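Local coordinates for protein glutaminase 1 (Escherichia coli, PDB 1U60) that hydrolyses L-glutamine to L-glutamate and ammonium, as a member of the glutaminase family, at residues 210-215 and 267-272; 44-49 and 218-223; 28-33 and 155-160; 149-154 and 196-201. All coordinates share one frame; numbering follows the deposited sequence.

How the contacts relate
The four contacts fall into two touching pairs. Contacts 1 and 2 have centres about 9 Å apart and share the five-stranded antiparallel sheet. They meet where A210 and A213 of helix 202-213 touch V46 and C48. Contacts 3 and 4 have centres about 13 Å apart. Helix 155-162 follows strand 152-153 directly, and N158 and V157 pack on S197. This second pair lies near the predicted substrate site: the side chains of I30 and S197 are each about 4 Å from that of E161. The first pair lies away from that site. The centres of contacts 1 and 3 are about 30 Å apart, on opposite sides of the chain's centre.

Contact 1. Residues 210-215 and 267-272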
loop_
_atom_site.group_PDB
_atom_site.type_symbol
_atom_site.label_atom_id
_atom_site.label_comp_id
_atom_site.label_asym_id
_atom_site.label_seq_id
_atom_site.Cartn_x
_atom_site.Cartn_y
_atom_site.Cartn_z
ATOM N N ALA A 210 -6.884 -15.245 10.115
ATOM C CA ALA A 210 -6.492 -16.559 9.715
ATOM C C ALA A 210 -7.365 -17.066 8.552
ATOM O O ALA A 210 -6.883 -17.755 7.672
ATOM C CB ALA A 210 -6.555 -17.503 10.854
ATOM N N THR A 211 -8.614 -16.657 8.520
ATOM C CA THR A 211 -9.487 -17.016 7.416
ATOM C C THR A 211 -8.945 -16.383 6.134
ATOM O O THR A 211 -8.876 -17.036 5.082
ATOM C CB THR A 211 -10.919 -16.600 7.701
ATOM O OG1 THR A 211 -11.419 -17.315 8.863
ATOM C CG2 THR A 211 -11.790 -16.943 6.497
ATOM N N LEU A 212 -8.518 -15.121 6.225
ATOM C CA LEU A 212 -7.940 -14.465 5.082
ATOM C C LEU A 212 -6.592 -15.114 4.761
ATOM O O LEU A 212 -6.290 -15.394 3.581
ATOM C CB LEU A 212 -7.812 -12.988 5.371
ATOM C CG LEU A 212 -9.092 -12.192 5.608
ATOM C CD1 LEU A 212 -8.777 -10.741 6.102
ATOM C CD2 LEU A 212 -9.994 -12.171 4.346
ATOM N N ALA A 213 -5.759 -15.401 5.766
ATOM C CA ALA A 213 -4.452 -16.005 5.496
ATOM C C ALA A 213 -4.586 -17.382 4.789
ATOM O O ALA A 213 -3.729 -17.742 3.991
ATOM C CB ALA A 213 -3.623 -16.165 6.808
ATOM N N ALA A 214 -5.652 -18.126 5.124
ATOM C CA ALA A 214 -5.936 -19.451 4.576
ATOM C C ALA A 214 -6.636 -19.402 3.201
ATOM O O ALA A 214 -7.053 -20.441 2.669
ATOM C CB ALA A 214 -6.762 -20.251 5.543
ATOM N N GLY A 215 -6.699 -18.220 2.592
ATOM C CA GLY A 215 -7.315 -18.032 1.297
ATOM C C GLY A 215 -8.825 -18.191 1.344
ATOM O O GLY A 215 -9.458 -18.589 0.347
ATOM N N LEU A 267 -5.584 -5.897 13.579
ATOM C CA LEU A 267 -5.440 -7.174 12.858
ATOM C C LEU A 267 -4.320 -7.069 11.855
ATOM O O LEU A 267 -4.184 -6.055 11.148
ATOM C CB LEU A 267 -6.728 -7.421 12.103
ATOM C CG LEU A 267 -6.764 -8.585 11.081
ATOM C CD1 LEU A 267 -6.639 -9.920 11.810
ATOM C CD2 LEU A 267 -8.036 -8.472 10.264
ATOM N N ALA A 268 -3.550 -8.137 11.721
ATOM C CA ALA A 268 -2.676 -8.267 10.586
ATOM C C ALA A 268 -2.751 -9.666 9.986
ATOM O O ALA A 268 -3.009 -10.642 10.685
ATOM C CB ALA A 268 -1.280 -7.975 10.989
ATOM N N VAL A 269 -2.509 -9.763 8.688
ATOM C CA VAL A 269 -2.562 -11.051 7.992
ATOM C C VAL A 269 -1.199 -11.388 7.422
ATOM O O VAL A 269 -0.609 -10.589 6.720
ATOM C CB VAL A 269 -3.602 -10.980 6.844
ATOM C CG1 VAL A 269 -3.643 -12.328 6.116
ATOM C CG2 VAL A 269 -4.938 -10.595 7.431
ATOM N N VAL A 270 -0.729 -12.614 7.678
ATOM C CA VAL A 270 0.443 -13.184 7.026
ATOM C C VAL A 270 -0.081 -14.149 5.946
ATOM O O VAL A 270 -0.548 -15.253 6.272
ATOM C CB VAL A 270 1.402 -13.913 8.022
ATOM C CG1 VAL A 270 2.678 -14.339 7.314
ATOM C CG2 VAL A 270 1.763 -12.998 9.188
ATOM N N PRO A 271 -0.094 -13.727 4.683
ATOM C CA PRO A 271 -0.721 -14.529 3.622
ATOM C C PRO A 271 -0.115 -15.942 3.605
ATOM O O PRO A 271 1.125 -16.133 3.611
ATOM C CB PRO A 271 -0.382 -13.738 2.328
ATOM C CG PRO A 271 -0.141 -12.377 2.759
ATOM C CD PRO A 271 0.496 -12.495 4.138
ATOM N N GLY A 272 -0.991 -16.929 3.601
ATOM C CA GLY A 272 -0.594 -18.330 3.641
ATOM C C GLY A 272 -0.228 -18.918 4.989
ATOM O O GLY A 272 0.028 -20.126 5.075
#
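The carbonyl oxygen of A213, in the last turn of helix 202-213, accepts a hydrogen bond from the backbone N of G272, with A213 O and G272 N 2.9 Å apart. The bond is bent, with an N-H...O angle of 135°. The helix lies against the antiparallel sheet of this beta-lactamase-clan fold, and the bond ties its C-terminal end to the turn after strand 265-270. A Schellman motif ends the helix there. T211 O accepts from the next backbone N after G215. Inside that bond, G215 N hydrogen-bonds to L212 O at 3.0 Å, and G215 takes the positive phi that the motif needs at its C-prime position.

V269 is the main side chain that the strand sends to the helix. Its two methyls divide the work. CG1, anti to the backbone N (chi1 180°), rests on the backbone of A213, with V269 CG1 3.7 Å from A213 N. It also meets the A213 methyl. CG2 turns to L212, the residue before A213, and V269 CG2 lies 4.1 Å from L212 CD1. The side chains of L212 and V269 cross at about a right angle. L235 and M238 of helix 231-241 also pack on V269. P271 packs on V307 of the second subunit. The methyl of A213 also touches the V270 carbonyl, with A213 CB 3.3 Å from V270 O.

Contact 2. Residues 44-49 and 218-223; sequences AIVTCD and NPLTHK
P219 touches the end of strand 42-47 from a tight turn that begins at N218. The side-chain oxygen of N218 takes two backbone N-H groups of this turn. L220 N lies in the carbonyl plane, 2.8 Å from N218 OD1. T221 N, at 3.2 Å from N218 OD1, sits well above that plane. These bonds make an Asx turn and a wider Asx motif. N218 ND2 donates to Q145 O, which fixes the other end of the amide.

P219 comes next and carries most of the contact. Its ring sits against two successive carbonyl oxygens as the chain leaves the strand. P219 CG lies 3.4 Å from T47 O, and P219 CB is equally close to C48 O, at 3.4 Å. The ring also reaches V46, with P219 CG 4.2 Å from V46 CG1.

L220 adds a second apolar touch. It sets out alongside the strand, but its end turns in, and L220 CD2 lies 4.2 Å from V46 CG1. That methyl of V46 is anti to the backbone N (chi1 176°), which brings it to both P219 and L220. V52 of the neighbouring strand packs on V46 and L220 as well.

Further on, P219 O lies over one face of the H222 ring, toward its rim. H222 and K223 both face N218, and the hairpin 217-224 closes in a G1 beta bulge.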
loop_
_atom_site.group_PDB
_atom_site.type_symbol
_atom_site.label_atom_id
_atom_site.label_comp_id
_atom_site.label_asym_id
_atom_site.label_seq_id
_atom_site.Cartn_x
_atom_site.Cartn_y
_atom_site.Cartn_z
ATOM N N ALA A 44 -2.895 -12.395 20.074
ATOM C CA ALA A 44 -3.142 -13.784 19.664
ATOM C C ALA A 44 -2.682 -14.060 18.242
ATOM O O ALA A 44 -2.717 -13.200 17.397
ATOM C CB ALA A 44 -4.648 -14.154 19.763
ATOM N N ILE A 45 -2.360 -15.340 17.997
ATOM C CA ILE A 45 -2.157 -15.909 16.688
ATOM C C ILE A 45 -3.189 -17.028 16.477
ATOM O O ILE A 45 -3.455 -17.841 17.358
ATOM C CB ILE A 45 -0.773 -16.565 16.612
ATOM C CG1 ILE A 45 0.352 -15.542 16.669
ATOM C CG2 ILE A 45 -0.653 -17.462 15.394
ATOM C CD1 ILE A 45 1.745 -16.126 16.925
ATOM N N VAL A 46 -3.782 -17.037 15.282
ATOM C CA VAL A 46 -4.514 -18.173 14.799
ATOM C C VAL A 46 -3.876 -18.589 13.474
ATOM O O VAL A 46 -3.823 -17.808 12.534
ATOM C CB VAL A 46 -5.995 -17.883 14.629
ATOM C CG1 VAL A 46 -6.678 -19.157 14.005
ATOM C CG2 VAL A 46 -6.619 -17.536 15.997
ATOM N N THR A 47 -3.370 -19.820 13.402
ATOM C CA THR A 47 -2.642 -20.260 12.204
ATOM C C THR A 47 -3.600 -20.813 11.172
ATOM O O THR A 47 -4.723 -21.150 11.496
ATOM C CB THR A 47 -1.584 -21.359 12.521
ATOM O OG1 THR A 47 -2.213 -22.618 12.840
ATOM C CG2 THR A 47 -0.774 -20.976 13.775
ATOM N N CYS A 48 -3.112 -20.923 9.940
ATOM C CA CYS A 48 -3.879 -21.513 8.849
ATOM C C CYS A 48 -4.203 -22.963 9.070
ATOM O O CYS A 48 -5.106 -23.512 8.420
ATOM C CB CYS A 48 -3.126 -21.327 7.534
ATOM S SG CYS A 48 -3.273 -19.606 7.084
ATOM N N ASP A 49 -3.509 -23.596 9.999
ATOM C CA ASP A 49 -3.850 -24.966 10.400
ATOM C C ASP A 49 -4.765 -25.084 11.602
ATOM O O ASP A 49 -5.021 -26.189 12.054
ATOM C CB ASP A 49 -2.576 -25.807 10.609
ATOM C CG ASP A 49 -1.852 -26.063 9.307
ATOM O OD1 ASP A 49 -2.551 -26.412 8.321
ATOM O OD2 ASP A 49 -0.614 -25.900 9.150
ATOM N N ASN A 218 -11.947 -20.665 6.922
ATOM C CA ASN A 218 -11.858 -20.509 8.386
ATOM C C ASN A 218 -11.253 -21.794 8.976
ATOM O O ASN A 218 -11.850 -22.878 8.856
ATOM C CB ASN A 218 -13.237 -20.204 9.000
ATOM C CG ASN A 218 -13.148 -20.015 10.515
ATOM O OD1 ASN A 218 -12.388 -20.719 11.200
ATOM N ND2 ASN A 218 -13.929 -19.074 11.054
ATOM N N PRO A 219 -10.029 -21.713 9.506
ATOM C CA PRO A 219 -9.325 -22.937 9.926
ATOM C C PRO A 219 -9.879 -23.537 11.224
ATOM O O PRO A 219 -9.472 -24.645 11.593
ATOM C CB PRO A 219 -7.862 -22.480 10.041
ATOM C CG PRO A 219 -7.958 -21.013 10.479
ATOM C CD PRO A 219 -9.216 -20.499 9.782
ATOM N N LEU A 220 -10.784 -22.844 11.930
ATOM C CA LEU A 220 -11.356 -23.379 13.161
ATOM C C LEU A 220 -12.659 -24.114 12.893
ATOM O O LEU A 220 -12.963 -25.083 13.572
ATOM C CB LEU A 220 -11.583 -22.298 14.222
ATOM C CG LEU A 220 -10.302 -21.560 14.632
ATOM C CD1 LEU A 220 -10.607 -20.569 15.756
ATOM C CD2 LEU A 220 -9.104 -22.452 14.993
ATOM N N THR A 221 -13.420 -23.646 11.901
ATOM C CA THR A 221 -14.682 -24.271 11.538
ATOM C C THR A 221 -14.485 -25.141 10.293
ATOM O O THR A 221 -15.441 -25.767 9.880
ATOM C CB THR A 221 -15.771 -23.217 11.238
ATOM O OG1 THR A 221 -15.312 -22.316 10.207
ATOM C CG2 THR A 221 -16.009 -22.320 12.437
ATOM N N HIS A 222 -13.294 -25.107 9.671
ATOM C CA HIS A 222 -12.962 -25.940 8.490
ATOM C C HIS A 222 -14.010 -25.718 7.416
ATOM O O HIS A 222 -14.642 -26.683 6.917
ATOM C CB HIS A 222 -12.897 -27.452 8.844
ATOM C CG HIS A 222 -12.096 -27.745 10.074
ATOM N ND1 HIS A 222 -12.657 -27.822 11.330
ATOM C CD2 HIS A 222 -10.769 -27.966 10.246
ATOM C CE1 HIS A 222 -11.706 -28.044 12.225
ATOM N NE2 HIS A 222 -10.557 -28.152 11.591
ATOM N N LYS A 223 -14.228 -24.461 7.093
ATOM C CA LYS A 223 -15.284 -24.063 6.158
ATOM C C LYS A 223 -14.765 -22.984 5.221
ATOM O O LYS A 223 -14.200 -21.978 5.690
ATOM C CB LYS A 223 -16.480 -23.503 6.895
ATOM C CG LYS A 223 -17.723 -23.253 6.006
ATOM C CD LYS A 223 -19.023 -23.334 6.831
ATOM C CE LYS A 223 -20.222 -23.434 5.911
ATOM N NZ LYS A 223 -21.375 -22.585 6.355
#

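Contact 3. Residues 28-33 and 155-160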
loop_
_atom_site.group_PDB
_atom_site.type_symbol
_atom_site.label_atom_id
_atom_site.label_comp_id
_atom_site.label_asym_id
_atom_site.label_seq_id
_atom_site.Cartn_x
_atom_site.Cartn_y
_atom_site.Cartn_z
ATOM N N ASP A 28 -14.019 7.913 23.227
ATOM C CA ASP A 28 -14.976 8.324 24.250
ATOM C C ASP A 28 -16.216 9.068 23.729
ATOM O O ASP A 28 -16.942 9.712 24.494
ATOM C CB ASP A 28 -14.243 9.094 25.353
ATOM C CG ASP A 28 -13.724 10.449 24.883
ATOM O OD1 ASP A 28 -13.943 10.816 23.716
ATOM O OD2 ASP A 28 -13.104 11.221 25.645
ATOM N N TYR A 29 -16.518 8.919 22.454
ATOM C CA TYR A 29 -17.658 9.613 21.890
ATOM C C TYR A 29 -18.979 8.959 22.275
ATOM O O TYR A 29 -20.016 9.583 22.122
ATOM C CB TYR A 29 -17.530 9.781 20.382
ATOM C CG TYR A 29 -17.464 8.473 19.649
ATOM C CD1 TYR A 29 -16.250 7.847 19.396
ATOM C CD2 TYR A 29 -18.610 7.872 19.221
ATOM C CE1 TYR A 29 -16.207 6.639 18.723
ATOM C CE2 TYR A 29 -18.570 6.663 18.558
ATOM C CZ TYR A 29 -17.382 6.059 18.333
ATOM O OH TYR A 29 -17.382 4.858 17.657
ATOM N N ILE A 30 -18.921 7.707 22.751
ATOM C CA ILE A 30 -20.063 7.043 23.393
ATOM C C ILE A 30 -19.556 6.462 24.709
ATOM O O ILE A 30 -18.397 6.088 24.808
ATOM C CB ILE A 30 -20.721 5.941 22.551
ATOM C CG1 ILE A 30 -19.700 4.923 22.006
ATOM C CG2 ILE A 30 -21.534 6.552 21.373
ATOM C CD1 ILE A 30 -20.365 3.640 21.516
ATOM N N PRO A 31 -20.394 6.433 25.731
ATOM C CA PRO A 31 -19.956 5.940 27.044
ATOM C C PRO A 31 -19.406 4.520 27.071
ATOM O O PRO A 31 -18.460 4.266 27.819
ATOM C CB PRO A 31 -21.236 6.046 27.895
ATOM C CG PRO A 31 -21.972 7.158 27.285
ATOM C CD PRO A 31 -21.754 7.012 25.797
ATOM N N PHE A 32 -19.981 3.605 26.298
ATOM C CA PHE A 32 -19.528 2.242 26.301
ATOM C C PHE A 32 -18.014 2.208 26.044
ATOM O O PHE A 32 -17.289 1.519 26.765
ATOM C CB PHE A 32 -20.252 1.406 25.232
ATOM C CG PHE A 32 -19.929 -0.059 25.287
ATOM C CD1 PHE A 32 -20.672 -0.919 26.057
ATOM C CD2 PHE A 32 -18.858 -0.573 24.566
ATOM C CE1 PHE A 32 -20.390 -2.290 26.087
ATOM C CE2 PHE A 32 -18.545 -1.906 24.624
ATOM C CZ PHE A 32 -19.316 -2.781 25.388
ATOM N N LEU A 33 -17.554 2.884 24.990
ATOM C CA LEU A 33 -16.122 2.889 24.659
ATOM C C LEU A 33 -15.302 3.600 25.741
ATOM O O LEU A 33 -14.193 3.186 26.071
ATOM C CB LEU A 33 -15.913 3.498 23.274
ATOM C CG LEU A 33 -16.485 2.683 22.127
ATOM C CD1 LEU A 33 -16.379 3.470 20.822
ATOM C CD2 LEU A 33 -15.741 1.329 21.994
ATOM N N ASP A 155 -26.558 -4.387 21.826
ATOM C CA ASP A 155 -27.654 -3.412 21.842
ATOM C C ASP A 155 -27.229 -2.080 22.373
ATOM O O ASP A 155 -27.637 -1.052 21.849
ATOM C CB ASP A 155 -28.852 -3.901 22.675
ATOM C CG ASP A 155 -29.558 -5.098 22.054
ATOM O OD1 ASP A 155 -29.356 -5.406 20.843
ATOM O OD2 ASP A 155 -30.298 -5.813 22.731
ATOM N N GLU A 156 -26.441 -2.079 23.449
ATOM C CA GLU A 156 -25.973 -0.851 24.059
ATOM C C GLU A 156 -25.109 -0.052 23.098
ATOM O O GLU A 156 -25.337 1.157 22.909
ATOM C CB GLU A 156 -25.198 -1.111 25.347
ATOM C CG GLU A 156 -24.736 0.201 25.976
ATOM C CD GLU A 156 -24.053 0.049 27.320
ATOM O OE1 GLU A 156 -23.815 -1.091 27.774
ATOM O OE2 GLU A 156 -23.699 1.116 27.855
ATOM N N VAL A 157 -24.144 -0.719 22.459
ATOM C CA VAL A 157 -23.251 0.006 21.528
ATOM C C VAL A 157 -24.054 0.527 20.346
ATOM O O VAL A 157 -23.884 1.680 19.947
ATOM C CB VAL A 157 -22.114 -0.869 21.016
ATOM C CG1 VAL A 157 -21.315 -0.164 19.903
ATOM C CG2 VAL A 157 -21.205 -1.253 22.172
ATOM N N ASN A 158 -24.877 -0.331 19.755
ATOM C CA ASN A 158 -25.724 0.036 18.605
ATOM C C ASN A 158 -26.643 1.229 18.937
ATOM O O ASN A 158 -26.707 2.191 18.188
ATOM C CB ASN A 158 -26.549 -1.160 18.113
ATOM C CG ASN A 158 -27.403 -0.823 16.939
ATOM O OD1 ASN A 158 -28.640 -0.879 17.013
ATOM N ND2 ASN A 158 -26.780 -0.430 15.879
ATOM N N GLN A 159 -27.331 1.181 20.073
ATOM C CA GLN A 159 -28.188 2.320 20.444
ATOM C C GLN A 159 -27.408 3.640 20.593
ATOM O O GLN A 159 -27.883 4.705 20.136
ATOM C CB GLN A 159 -29.018 1.994 21.705
ATOM C CG GLN A 159 -30.410 2.668 21.713
ATOM C CD GLN A 159 -31.326 2.132 20.581
ATOM O OE1 GLN A 159 -31.846 0.996 20.659
ATOM N NE2 GLN A 159 -31.500 2.930 19.532
ATOM N N SER A 160 -26.216 3.581 21.183
ATOM C CA SER A 160 -25.361 4.739 21.333
ATOM C C SER A 160 -24.845 5.275 20.003
ATOM O O SER A 160 -24.855 6.486 19.738
ATOM C CB SER A 160 -24.165 4.412 22.244
ATOM O OG SER A 160 -24.604 4.248 23.568
HETATM O O HOH W 1 -22.689 3.778 25.258
#
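The ring of F32 lies under a methyl of V157, which covers one face in a CH-pi contact. V157 CG2 is 3.5 Å from the ring centroid and 16° off the ring normal. It leans to one side of the ring, and its nearest ring atom is F32 CD2 at 3.4 Å. F32 has CG anti to the backbone N (chi1 -174°), and this carries the ring across to helix 155-162.

E156 approaches the same ring at its edge. E156 OE1 lies in the ring plane, 3.6 Å from F32 CD1. The carboxylate stands nearly upright to the ring, with the two planes 81° apart. Its chain is extended, which brings the acid group to the edge.

I30, at the N-cap position of the short helix 31-34, makes the second patch. Its branch methyl rests on the serine, with I30 CG2 3.5 Å from S160 CB. The far methyl reaches V157, and I30 CD1 lies 4.2 Å from V157 CG1. I30 also packs on T164. The neighbouring Y29 hydrogen-bonds through its hydroxyl to E161, a predicted substrate-binding residue, so this junction between the start of helix 31-34 and helix 155-162 borders the probable glutamine site.

A water joins the two segments between these patches. It accepts from F32 N at 2.9 Å and lies 2.6 Å from S160 OG.

The contact is therefore mainly apolar, with one water bridge. The acid oxygen at the ring edge faces the slightly positive C-H rim, an approach that is probably mildly favourable.

Contact 4. Residues 149-154 and 196-201. With EDO (1,2-ethanediol), chain I.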
loop_
_atom_site.group_PDB
_atom_site.type_symbol
_atom_site.label_atom_id
_atom_site.label_comp_id
_atom_site.label_asym_id
_atom_site.label_seq_id
_atom_site.Cartn_x
_atom_site.Cartn_y
_atom_site.Cartn_z
ATOM N N GLU A 149 -18.789 -17.777 15.630
ATOM C CA GLU A 149 -20.234 -17.760 15.740
ATOM C C GLU A 149 -20.726 -16.907 16.902
ATOM O O GLU A 149 -21.903 -16.529 16.906
ATOM C CB GLU A 149 -20.828 -19.186 15.872
ATOM C CG GLU A 149 -20.299 -19.984 17.054
ATOM C CD GLU A 149 -20.946 -21.363 17.209
ATOM O OE1 GLU A 149 -21.895 -21.678 16.454
ATOM O OE2 GLU A 149 -20.479 -22.133 18.093
ATOM N N GLN A 150 -19.878 -16.633 17.883
ATOM C CA GLN A 150 -20.314 -15.843 19.056
ATOM C C GLN A 150 -20.356 -14.334 18.757
ATOM O O GLN A 150 -20.815 -13.578 19.598
ATOM C CB GLN A 150 -19.433 -16.099 20.289
ATOM C CG GLN A 150 -19.382 -17.591 20.733
ATOM C CD GLN A 150 -20.772 -18.147 21.068
ATOM O OE1 GLN A 150 -21.165 -19.229 20.596
ATOM N NE2 GLN A 150 -21.515 -17.402 21.875
ATOM N N VAL A 151 -19.831 -13.898 17.612
ATOM C CA VAL A 151 -19.869 -12.473 17.266
ATOM C C VAL A 151 -21.335 -12.078 17.162
ATOM O O VAL A 151 -22.126 -12.752 16.477
ATOM C CB VAL A 151 -19.143 -12.209 15.944
ATOM C CG1 VAL A 151 -19.381 -10.798 15.484
ATOM C CG2 VAL A 151 -17.690 -12.484 16.128
ATOM N N ALA A 152 -21.706 -11.005 17.850
ATOM C CA ALA A 152 -23.100 -10.598 17.960
ATOM C C ALA A 152 -23.238 -9.114 18.263
ATOM O O ALA A 152 -22.369 -8.522 18.870
ATOM C CB ALA A 152 -23.797 -11.432 19.048
ATOM N N LEU A 153 -24.318 -8.521 17.784
ATOM C CA LEU A 153 -24.601 -7.104 18.011
ATOM C C LEU A 153 -24.749 -6.833 19.534
ATOM O O LEU A 153 -25.411 -7.584 20.254
ATOM C CB LEU A 153 -25.881 -6.721 17.243
ATOM C CG LEU A 153 -26.262 -5.241 17.257
ATOM C CD1 LEU A 153 -25.574 -4.518 16.236
ATOM C CD2 LEU A 153 -27.743 -5.113 17.015
ATOM N N SER A 154 -24.046 -5.797 20.004
ATOM C CA SER A 154 -24.297 -5.150 21.290
ATOM C C SER A 154 -25.421 -4.121 21.159
ATOM O O SER A 154 -25.222 -3.061 20.553
ATOM C CB SER A 154 -23.061 -4.422 21.799
ATOM O OG SER A 154 -23.342 -3.677 22.983
ATOM N N CYS A 196 -20.687 -2.097 12.842
ATOM C CA CYS A 196 -19.665 -1.590 13.731
ATOM C C CYS A 196 -19.895 -1.910 15.219
ATOM O O CYS A 196 -18.978 -1.753 16.032
ATOM C CB CYS A 196 -19.557 -0.079 13.594
ATOM S SG CYS A 196 -18.789 0.471 12.050
ATOM N N SER A 197 -21.100 -2.378 15.533
ATOM C CA SER A 197 -21.579 -2.496 16.892
ATOM C C SER A 197 -21.615 -3.928 17.403
ATOM O O SER A 197 -22.124 -4.159 18.467
ATOM C CB SER A 197 -22.975 -1.820 17.043
ATOM O OG SER A 197 -22.912 -0.434 16.704
ATOM N N THR A 198 -21.024 -4.879 16.695
ATOM C CA THR A 198 -20.839 -6.228 17.233
ATOM C C THR A 198 -19.598 -6.281 18.134
ATOM O O THR A 198 -18.735 -5.399 18.069
ATOM C CB THR A 198 -20.718 -7.216 16.074
ATOM O OG1 THR A 198 -19.595 -6.829 15.272
ATOM C CG2 THR A 198 -21.948 -7.209 15.190
ATOM N N LEU A 199 -19.542 -7.307 18.973
ATOM C CA LEU A 199 -18.434 -7.532 19.878
ATOM C C LEU A 199 -17.686 -8.811 19.544
ATOM O O LEU A 199 -18.300 -9.823 19.190
ATOM C CB LEU A 199 -18.956 -7.661 21.302
ATOM C CG LEU A 199 -19.818 -6.507 21.853
ATOM C CD1 LEU A 199 -20.098 -6.730 23.336
ATOM C CD2 LEU A 199 -19.139 -5.170 21.710
ATOM N N LEU A 200 -16.353 -8.740 19.561
ATOM C CA LEU A 200 -15.535 -9.932 19.411
ATOM C C LEU A 200 -14.290 -9.859 20.282
ATOM O O LEU A 200 -13.898 -8.770 20.715
ATOM C CB LEU A 200 -15.153 -10.139 17.947
ATOM C CG LEU A 200 -13.949 -9.366 17.412
ATOM C CD1 LEU A 200 -13.698 -9.861 15.981
ATOM C CD2 LEU A 200 -14.105 -7.795 17.526
ATOM N N ASN A 201 -13.649 -11.004 20.550
ATOM C CA ASN A 201 -12.441 -11.008 21.336
ATOM C C ASN A 201 -11.206 -11.121 20.460
ATOM O O ASN A 201 -11.296 -11.180 19.221
ATOM C CB ASN A 201 -12.439 -12.060 22.438
ATOM C CG ASN A 201 -12.550 -13.432 21.944
ATOM O OD1 ASN A 201 -11.971 -13.802 20.905
ATOM N ND2 ASN A 201 -13.308 -14.272 22.700
HETATM C C1 EDO I . -11.611 -18.052 23.393
HETATM O O1 EDO I . -11.350 -16.904 24.251
HETATM C C2 EDO I . -12.211 -17.646 22.047
HETATM O O2 EDO I . -13.586 -17.219 22.087
HETATM O O HOH W 2 -20.119 -11.044 20.699
#
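V151 and L200 lie side by side and point the same way, with V151 CG2 3.9 Å from L200 CB. The other methyl of V151 turns to T198, which it crosses at a slant, and V151 CG1 lies 3.9 Å from T198 CB. T198 has its hydroxyl between the backbone N and the carbonyl carbon (chi1 59°), and OG1 is hydrogen-bonded to Q143 of helix 132-147.

S154 and L199 meet apart from this group. S154 CB lies 3.9 Å from L199 CG, at the fork of the leucine. The hydroxyl of S154 caps V157 N at the start of helix 155-162. L153 starts off away from the other strand, but its end returns, with L153 CD1 3.8 Å from S197 CB.

Two backbone hydrogen bonds join the segments; strand 152-153 is only weakly bonded. L199 N donates to A152 O at 3.1 Å, and S154 N donates to S197 O at 3.0 Å. L153 and T198 form a non-hydrogen-bonded pair. A water donates to both Q150 O and L199 O. N201 ND2 donates to O2 of a 1,2-ethanediol, which D59 also binds.

Strand 198-200 is the middle of a small three-stranded antiparallel sheet, between 152-153 and 62-63; T198 and L200 bond to L64 and F62. S197, just before it, packs on E161, so the start of this strand borders the predicted substrate site.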